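Local coordinates for protein PrgA (Enterococcus faecalis, PDB 6Z9K) that provides surface exclusion that protects Enterococcus faecalis against unwanted conjugation, as a long cell-wall surface protein represented here by its metal-binding CAP domain, at residues Asp71-Leu76 / Gln101-Ala106; Pro20-Asp25 / Ser188-Gly193; Gly149-Glu152 / Lys157-Lys160. One frame throughout, in Å; residues are numbered along the deposited sequence.

Contact 1: Asp71-Leu76 / Gln101-Ala106; sequences DQKKEL and QSIKFA
I103 reaches from helix 100-112 to two consecutive lysines, K73 and K74, of helix 70-90, and its two branches divide the work. The CG2 methyl lies on the root of K73, 3.9 Å from K73 CB. The longer branch ends in CD1, which pushes into K74, with I103 CD1 3.8 Å from K74 CA. The later part of the lysine folds over this methyl, bringing K74 CE to 3.5 Å from I103 CD1. That last pair is tighter than usual for two carbons, a sign of snug packing. The two side chains cross at about a right angle, so the isoleucine meets the flank of the lysine's methylene chain.

I103 can serve both lysines because CG1 stands beside its own backbone N while the chain runs on extended (chi2 170°), carrying CD1 out to K74. K74, in contrast, is bent at chi2 and again at chi3 (-67°), which turns its methylenes over the isoleucine and delivers NZ to a salt bridge with D100, just ahead of the second segment. K73 touches with its root alone; beyond CG it is extended and leads off, and its side chain also meets L68. No hydrogen bond joins the segments, so the meeting is aliphatic, with a charge pair at its border. The nearest CA atoms of the two segments, K73 CA and I103 CA, are 7.1 Å apart.

This is helix-helix packing within the CAP domain, away from the magnesium site, and both helices also lean on the three-stranded sheet. L76 packs on V199 and L201 of strand 196-202, whereas S102 OG bonds to L197 O, S200 OG bonds to A106 O, and F105 and A106 rest on I215 of strand 211-217.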
loop_
_atom_site.group_PDB
_atom_site.type_symbol
_atom_site.label_atom_id
_atom_site.label_comp_id
_atom_site.label_asym_id
_atom_site.label_seq_id
_atom_site.Cartn_x
_atom_site.Cartn_y
_atom_site.Cartn_z
ATOM N N ASP A 71 14.567 -9.637 4.306
ATOM C CA ASP A 71 14.833 -8.208 4.620
ATOM C C ASP A 71 14.162 -7.334 3.576
ATOM O O ASP A 71 13.636 -6.269 3.960
ATOM C CB ASP A 71 16.330 -7.908 4.660
ATOM C CG ASP A 71 17.031 -8.490 5.872
ATOM O OD1 ASP A 71 16.339 -8.951 6.803
ATOM O OD2 ASP A 71 18.273 -8.474 5.870
ATOM N N GLN A 72 14.211 -7.741 2.302
ATOM C CA GLN A 72 13.658 -6.935 1.191
ATOM C C GLN A 72 12.123 -6.926 1.350
ATOM O O GLN A 72 11.501 -5.870 1.176
ATOM C CB GLN A 72 14.110 -7.492 -0.155
ATOM C CG GLN A 72 15.569 -7.240 -0.472
ATOM C CD GLN A 72 15.930 -7.935 -1.760
ATOM O OE1 GLN A 72 15.350 -8.962 -2.084
ATOM N NE2 GLN A 72 16.871 -7.378 -2.503
ATOM N N LYS A 73 11.520 -8.057 1.685
ATOM C CA LYS A 73 10.051 -8.083 1.949
ATOM C C LYS A 73 9.725 -7.126 3.094
ATOM O O LYS A 73 8.694 -6.378 3.003
ATOM C CB LYS A 73 9.597 -9.504 2.297
ATOM C CG LYS A 73 9.752 -10.465 1.149
ATOM C CD LYS A 73 9.228 -11.860 1.443
ATOM C CE LYS A 73 9.190 -12.661 0.167
ATOM N NZ LYS A 73 8.847 -14.060 0.439
ATOM N N LYS A 74 10.502 -7.157 4.178
ATOM C CA LYS A 74 10.189 -6.297 5.334
ATOM C C LYS A 74 10.355 -4.839 4.904
ATOM O O LYS A 74 9.456 -4.051 5.188
ATOM C CB LYS A 74 11.013 -6.659 6.559
ATOM C CG LYS A 74 10.588 -5.912 7.830
ATOM C CD LYS A 74 10.797 -6.749 9.098
ATOM C CE LYS A 74 9.862 -7.955 9.117
ATOM N NZ LYS A 74 9.858 -8.717 10.396
ATOM N N GLU A 75 11.396 -4.501 4.139
ATOM C CA GLU A 75 11.625 -3.098 3.697
ATOM C C GLU A 75 10.420 -2.620 2.893
ATOM O O GLU A 75 9.993 -1.472 3.080
ATOM C CB GLU A 75 12.872 -2.949 2.831
ATOM C CG GLU A 75 14.171 -3.009 3.590
ATOM C CD GLU A 75 15.372 -2.930 2.647
ATOM O OE1 GLU A 75 16.271 -3.816 2.736
ATOM O OE2 GLU A 75 15.352 -2.012 1.769
ATOM N N LEU A 76 9.958 -3.431 1.959
ATOM C CA LEU A 76 8.833 -3.098 1.067
ATOM C C LEU A 76 7.591 -2.790 1.897
ATOM O O LEU A 76 6.943 -1.778 1.612
ATOM C CB LEU A 76 8.597 -4.248 0.102
ATOM C CG LEU A 76 7.696 -3.929 -1.082
ATOM C CD1 LEU A 76 8.353 -2.916 -2.007
ATOM C CD2 LEU A 76 7.253 -5.201 -1.803
ATOM N N GLN A 101 3.811 -12.038 10.396
ATOM C CA GLN A 101 2.434 -12.514 10.123
ATOM C C GLN A 101 1.859 -11.759 8.917
ATOM O O GLN A 101 1.370 -12.382 7.990
ATOM C CB GLN A 101 1.546 -12.283 11.334
ATOM C CG GLN A 101 0.096 -12.625 11.118
ATOM C CD GLN A 101 -0.634 -12.641 12.441
ATOM O OE1 GLN A 101 -0.777 -11.633 13.111
ATOM N NE2 GLN A 101 -1.175 -13.809 12.768
ATOM N N SER A 102 1.939 -10.438 8.910
ATOM C CA SER A 102 1.329 -9.628 7.821
ATOM C C SER A 102 2.085 -9.879 6.504
ATOM O O SER A 102 1.461 -9.964 5.419
ATOM C CB SER A 102 1.252 -8.176 8.205
ATOM O OG SER A 102 2.530 -7.529 8.168
ATOM N N ILE A 103 3.396 -9.992 6.560
ATOM C CA ILE A 103 4.257 -10.258 5.367
ATOM C C ILE A 103 3.914 -11.635 4.801
ATOM O O ILE A 103 3.687 -11.770 3.607
ATOM C CB ILE A 103 5.719 -10.107 5.756
ATOM C CG1 ILE A 103 5.998 -8.649 6.110
ATOM C CG2 ILE A 103 6.646 -10.581 4.649
ATOM C CD1 ILE A 103 7.380 -8.475 6.731
ATOM N N LYS A 104 3.868 -12.642 5.645
ATOM C CA LYS A 104 3.637 -14.030 5.164
ATOM C C LYS A 104 2.260 -14.092 4.534
ATOM O O LYS A 104 2.119 -14.751 3.490
ATOM C CB LYS A 104 3.762 -15.070 6.286
ATOM C CG LYS A 104 3.531 -16.512 5.837
ATOM C CD LYS A 104 3.705 -17.473 6.961
ATOM C CE LYS A 104 3.310 -18.892 6.624
ATOM N NZ LYS A 104 1.866 -19.044 6.290
ATOM N N PHE A 105 1.265 -13.470 5.141
ATOM C CA PHE A 105 -0.107 -13.509 4.618
ATOM C C PHE A 105 -0.085 -12.852 3.246
ATOM O O PHE A 105 -0.623 -13.437 2.243
ATOM C CB PHE A 105 -1.069 -12.834 5.589
ATOM C CG PHE A 105 -2.517 -12.791 5.209
ATOM C CD1 PHE A 105 -3.111 -13.670 4.307
ATOM C CD2 PHE A 105 -3.315 -11.867 5.862
ATOM C CE1 PHE A 105 -4.464 -13.615 4.059
ATOM C CE2 PHE A 105 -4.661 -11.805 5.590
ATOM C CZ PHE A 105 -5.229 -12.663 4.693
ATOM N N ALA A 106 0.502 -11.655 3.150
ATOM C CA ALA A 106 0.524 -10.953 1.849
ATOM C C ALA A 106 1.204 -11.791 0.749
ATOM O O ALA A 106 0.696 -11.863 -0.406
ATOM C CB ALA A 106 1.238 -9.629 1.978
#

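Contact 2: Pro20-Asp25 / Ser188-Gly193; sequences PKFSAD and SLLQDG
The loop leading into helix 26-29 meets the C-terminal end of helix 184-189, the short helix that carries the magnesium ligand H185. L190, the first residue to leave the helical backbone, supplies the side chain that meets the loop. Its CB stands 3.8 Å from A24 CB, and further out L190 CD1 lies 3.8 Å from A24 CA. The same methyl reaches the far end of the F22 ring, with L190 CD1 at 3.9 Å from both F22 CE2 and F22 CZ. It approaches this ring obliquely, and the two side chains come from opposite directions. F22 gets there because its CG is anti to the backbone N (chi1 -169°), which swings the far end of the ring up to L190 CD1. The contact is wholly apolar.

Around it the backbone of the turn is tied down: R88 of helix 70-90 donates NH1 to L189 O and NH2 to Q191 O. V87 of that helix and L91 just beyond it touch both F22 and L190, while helix 160-176 adds L175 against L190 and F176 edge-to-face with F22. The N-terminal loop thus packs where these three helices converge.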
loop_
_atom_site.group_PDB
_atom_site.type_symbol
_atom_site.label_atom_id
_atom_site.label_comp_id
_atom_site.label_asym_id
_atom_site.label_seq_id
_atom_site.Cartn_x
_atom_site.Cartn_y
_atom_site.Cartn_z
ATOM N N PRO A 20 -6.558 20.507 1.349
ATOM C CA PRO A 20 -7.612 20.964 2.245
ATOM C C PRO A 20 -8.903 20.180 2.059
ATOM O O PRO A 20 -9.195 19.736 0.935
ATOM C CB PRO A 20 -7.814 22.440 1.846
ATOM C CG PRO A 20 -6.546 22.822 1.125
ATOM C CD PRO A 20 -6.129 21.543 0.407
ATOM N N LYS A 21 -9.612 19.954 3.161
ATOM C CA LYS A 21 -10.917 19.262 3.215
ATOM C C LYS A 21 -10.778 17.773 2.997
ATOM O O LYS A 21 -11.788 17.092 2.963
ATOM C CB LYS A 21 -11.923 19.828 2.210
ATOM C CG LYS A 21 -12.082 21.322 2.322
ATOM C CD LYS A 21 -13.220 21.777 1.472
ATOM C CE LYS A 21 -13.193 23.257 1.276
ATOM N NZ LYS A 21 -14.286 23.734 0.399
ATOM N N PHE A 22 -9.579 17.221 3.087
ATOM C CA PHE A 22 -9.419 15.758 3.001
ATOM C C PHE A 22 -10.011 15.068 4.226
ATOM O O PHE A 22 -9.920 15.595 5.337
ATOM C CB PHE A 22 -7.950 15.389 2.814
ATOM C CG PHE A 22 -7.758 13.925 2.464
ATOM C CD1 PHE A 22 -8.225 13.415 1.261
ATOM C CD2 PHE A 22 -7.115 13.051 3.323
ATOM C CE1 PHE A 22 -8.015 12.085 0.914
ATOM C CE2 PHE A 22 -6.980 11.704 3.006
ATOM C CZ PHE A 22 -7.386 11.248 1.787
ATOM N N SER A 23 -10.645 13.916 4.003
ATOM C CA SER A 23 -11.170 13.029 5.063
ATOM C C SER A 23 -11.337 11.646 4.462
ATOM O O SER A 23 -11.244 11.534 3.230
ATOM C CB SER A 23 -12.478 13.522 5.614
ATOM O OG SER A 23 -13.492 13.386 4.640
ATOM N N ALA A 24 -11.504 10.647 5.314
ATOM C CA ALA A 24 -11.616 9.249 4.874
ATOM C C ALA A 24 -12.918 9.059 4.077
ATOM O O ALA A 24 -13.001 8.066 3.353
ATOM C CB ALA A 24 -11.546 8.350 6.081
ATOM N N ASP A 25 -13.827 10.030 4.116
ATOM C CA ASP A 25 -15.152 9.882 3.455
ATOM C C ASP A 25 -15.459 11.158 2.683
ATOM O O ASP A 25 -16.650 11.533 2.569
ATOM C CB ASP A 25 -16.221 9.522 4.491
ATOM C CG ASP A 25 -16.340 10.475 5.649
ATOM O OD1 ASP A 25 -15.494 11.380 5.724
ATOM O OD2 ASP A 25 -17.329 10.341 6.444
ATOM N N SER A 188 -11.039 1.660 2.050
ATOM C CA SER A 188 -10.304 0.535 2.609
ATOM C C SER A 188 -8.984 0.953 3.260
ATOM O O SER A 188 -8.676 0.509 4.364
ATOM C CB SER A 188 -10.097 -0.491 1.530
ATOM O OG SER A 188 -9.411 -1.583 2.088
ATOM N N LEU A 189 -8.177 1.722 2.542
ATOM C CA LEU A 189 -6.860 2.153 3.047
ATOM C C LEU A 189 -7.040 2.985 4.326
ATOM O O LEU A 189 -6.147 2.978 5.188
ATOM C CB LEU A 189 -6.149 2.956 1.958
ATOM C CG LEU A 189 -5.663 2.212 0.732
ATOM C CD1 LEU A 189 -5.086 3.225 -0.235
ATOM C CD2 LEU A 189 -4.603 1.185 1.096
ATOM N N LEU A 190 -8.168 3.703 4.447
ATOM C CA LEU A 190 -8.364 4.569 5.613
ATOM C C LEU A 190 -9.404 3.976 6.544
ATOM O O LEU A 190 -9.948 4.713 7.360
ATOM C CB LEU A 190 -8.743 5.968 5.119
ATOM C CG LEU A 190 -7.719 6.644 4.233
ATOM C CD1 LEU A 190 -8.182 8.068 3.912
ATOM C CD2 LEU A 190 -6.318 6.705 4.903
ATOM N N GLN A 191 -9.605 2.661 6.531
ATOM C CA GLN A 191 -10.630 2.045 7.418
ATOM C C GLN A 191 -10.182 2.111 8.881
ATOM O O GLN A 191 -9.046 1.750 9.183
ATOM C CB GLN A 191 -10.879 0.603 6.972
ATOM C CG GLN A 191 -12.000 -0.043 7.752
ATOM C CD GLN A 191 -12.253 -1.487 7.415
ATOM O OE1 GLN A 191 -13.166 -1.788 6.668
ATOM N NE2 GLN A 191 -11.478 -2.383 7.999
ATOM N N ASP A 192 -11.020 2.581 9.812
ATOM C CA ASP A 192 -10.497 2.680 11.201
ATOM C C ASP A 192 -10.505 1.249 11.777
ATOM O O ASP A 192 -11.247 0.362 11.284
ATOM C CB ASP A 192 -11.178 3.749 12.077
ATOM C CG ASP A 192 -10.364 4.303 13.258
ATOM O OD1 ASP A 192 -9.131 3.941 13.484
ATOM O OD2 ASP A 192 -10.967 5.165 13.976
ATOM N N GLY A 193 -9.583 1.003 12.671
ATOM C CA GLY A 193 -9.451 -0.234 13.434
ATOM C C GLY A 193 -8.486 -1.204 12.781
ATOM O O GLY A 193 -8.126 -2.199 13.420
#

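Contact 3: Gly149-Glu152 / Lys157-Lys160; sequences GYYE and KVSK
V158 and Y151 carry this contact, with E152 contributing its backbone. V158 belongs to the short strand 157-159, and both its methyls meet the CD2-CE2 part of the Y151 ring, approaching obliquely. V158 CG2 lies 4.0 Å from Y151 CD2, and V158 CG1 is 4.1 Å from both Y151 CD2 and Y151 CE2. The two side chains cross at about a right angle. Y151 reaches this position with its CG set between the backbone N and the carbonyl carbon (chi1 72°), and its hydroxyl is held at the far end by a hydrogen bond to K211 O.

E152 meets the valine through its carbonyl: E152 O is 4.0 Å from V158 CB. V158 in turn is fixed by its backbone, which pairs with W63 of the antiparallel strand 62-64, and its side chain also touches I65 and L163; Y151 shares I65 and adds P210 and S166. S159, next along, caps helix 160-176 through its OG to T162 N. The contact thus lays the loop that follows strand 144-148 beside the strand leading into that helix, within the CAP domain and away from its magnesium site.

No hydrogen bond joins 149-152 to 157-160, although only four residues separate them. Between the segments the contact is van der Waals packing of ring on methyls; the directional bonds, such as Y151 OH to K211 O and the V158 backbone with W63, run from each segment to other parts of the domain.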
loop_
_atom_site.group_PDB
_atom_site.type_symbol
_atom_site.label_atom_id
_atom_site.label_comp_id
_atom_site.label_asym_id
_atom_site.label_seq_id
_atom_site.Cartn_x
_atom_site.Cartn_y
_atom_site.Cartn_z
ATOM N N GLY A 149 -0.356 -2.750 -13.290
ATOM C CA GLY A 149 0.140 -2.009 -14.464
ATOM C C GLY A 149 0.910 -0.757 -14.065
ATOM O O GLY A 149 1.033 0.163 -14.906
ATOM N N TYR A 150 1.462 -0.757 -12.858
ATOM C CA TYR A 150 2.256 0.387 -12.364
ATOM C C TYR A 150 3.733 0.174 -12.679
ATOM O O TYR A 150 4.492 1.148 -12.571
ATOM C CB TYR A 150 2.073 0.559 -10.861
ATOM C CG TYR A 150 0.811 1.262 -10.500
ATOM C CD1 TYR A 150 -0.382 0.581 -10.320
ATOM C CD2 TYR A 150 0.781 2.643 -10.313
ATOM C CE1 TYR A 150 -1.551 1.251 -10.032
ATOM C CE2 TYR A 150 -0.369 3.312 -9.987
ATOM C CZ TYR A 150 -1.549 2.628 -9.834
ATOM O OH TYR A 150 -2.616 3.424 -9.557
ATOM N N TYR A 151 4.145 -1.040 -13.037
ATOM C CA TYR A 151 5.574 -1.379 -13.306
ATOM C C TYR A 151 5.663 -2.592 -14.252
ATOM O O TYR A 151 4.638 -3.113 -14.635
ATOM C CB TYR A 151 6.359 -1.572 -11.995
ATOM C CG TYR A 151 6.032 -2.838 -11.245
ATOM C CD1 TYR A 151 4.903 -2.943 -10.452
ATOM C CD2 TYR A 151 6.886 -3.913 -11.250
ATOM C CE1 TYR A 151 4.570 -4.112 -9.770
ATOM C CE2 TYR A 151 6.591 -5.076 -10.560
ATOM C CZ TYR A 151 5.435 -5.187 -9.804
ATOM O OH TYR A 151 5.120 -6.351 -9.132
ATOM N N GLU A 152 6.870 -2.922 -14.717
ATOM C CA GLU A 152 7.156 -4.062 -15.639
ATOM C C GLU A 152 8.308 -4.894 -15.075
ATOM O O GLU A 152 9.174 -4.293 -14.479
ATOM C CB GLU A 152 7.554 -3.571 -17.036
ATOM C CG GLU A 152 6.441 -2.854 -17.788
ATOM C CD GLU A 152 6.234 -1.400 -17.389
ATOM O OE1 GLU A 152 5.092 -1.031 -17.026
ATOM O OE2 GLU A 152 7.199 -0.646 -17.455
ATOM N N LYS A 157 12.817 -8.937 -12.796
ATOM C CA LYS A 157 13.545 -7.936 -11.973
ATOM C C LYS A 157 13.040 -6.510 -12.242
ATOM O O LYS A 157 12.506 -6.251 -13.324
ATOM C CB LYS A 157 15.052 -8.024 -12.190
ATOM C CG LYS A 157 15.674 -9.339 -11.740
ATOM C CD LYS A 157 17.101 -9.425 -12.176
ATOM C CE LYS A 157 17.808 -10.649 -11.636
ATOM N NZ LYS A 157 19.167 -10.290 -11.165
ATOM N N VAL A 158 13.165 -5.644 -11.239
ATOM C CA VAL A 158 12.669 -4.231 -11.237
ATOM C C VAL A 158 13.471 -3.499 -10.166
ATOM O O VAL A 158 13.783 -4.123 -9.150
ATOM C CB VAL A 158 11.139 -4.102 -11.021
ATOM C CG1 VAL A 158 10.641 -4.781 -9.774
ATOM C CG2 VAL A 158 10.692 -2.669 -10.981
ATOM N N SER A 159 13.809 -2.231 -10.375
ATOM C CA SER A 159 14.681 -1.526 -9.412
ATOM C C SER A 159 13.857 -1.197 -8.182
ATOM O O SER A 159 12.623 -1.028 -8.300
ATOM C CB SER A 159 15.332 -0.300 -9.961
ATOM O OG SER A 159 14.453 0.791 -9.986
ATOM N N LYS A 160 14.537 -1.110 -7.055
ATOM C CA LYS A 160 13.970 -0.677 -5.770
ATOM C C LYS A 160 13.367 0.724 -5.949
ATOM O O LYS A 160 12.259 0.983 -5.474
ATOM C CB LYS A 160 15.097 -0.678 -4.744
ATOM C CG LYS A 160 14.756 -0.084 -3.398
ATOM C CD LYS A 160 15.833 -0.304 -2.409
ATOM C CE LYS A 160 15.341 -0.043 -1.018
ATOM N NZ LYS A 160 16.363 -0.478 -0.041
#

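From the N terminus, the loop 20-25 opens contact 2, which closes at 188-193, enclosing the 162 residues between, and both other contacts with them. Inside that long loop, contact 1 opens at 71-76 and shuts at 101-106; further on, contact 3 closes a tight loop between 149-152 and 157-160. Contacts 1 and 3 follow in series, and none cross. Contacts 1 and 3 have centres about 17 Å apart and are joined by a salt bridge, E75 OE2 to K160 NZ at 2.6 Å, linking helix 70-90 to the start of helix 160-176. Contact 2 lies across the chain's centre from both, tying the N-terminal loop to the helix bearing H185.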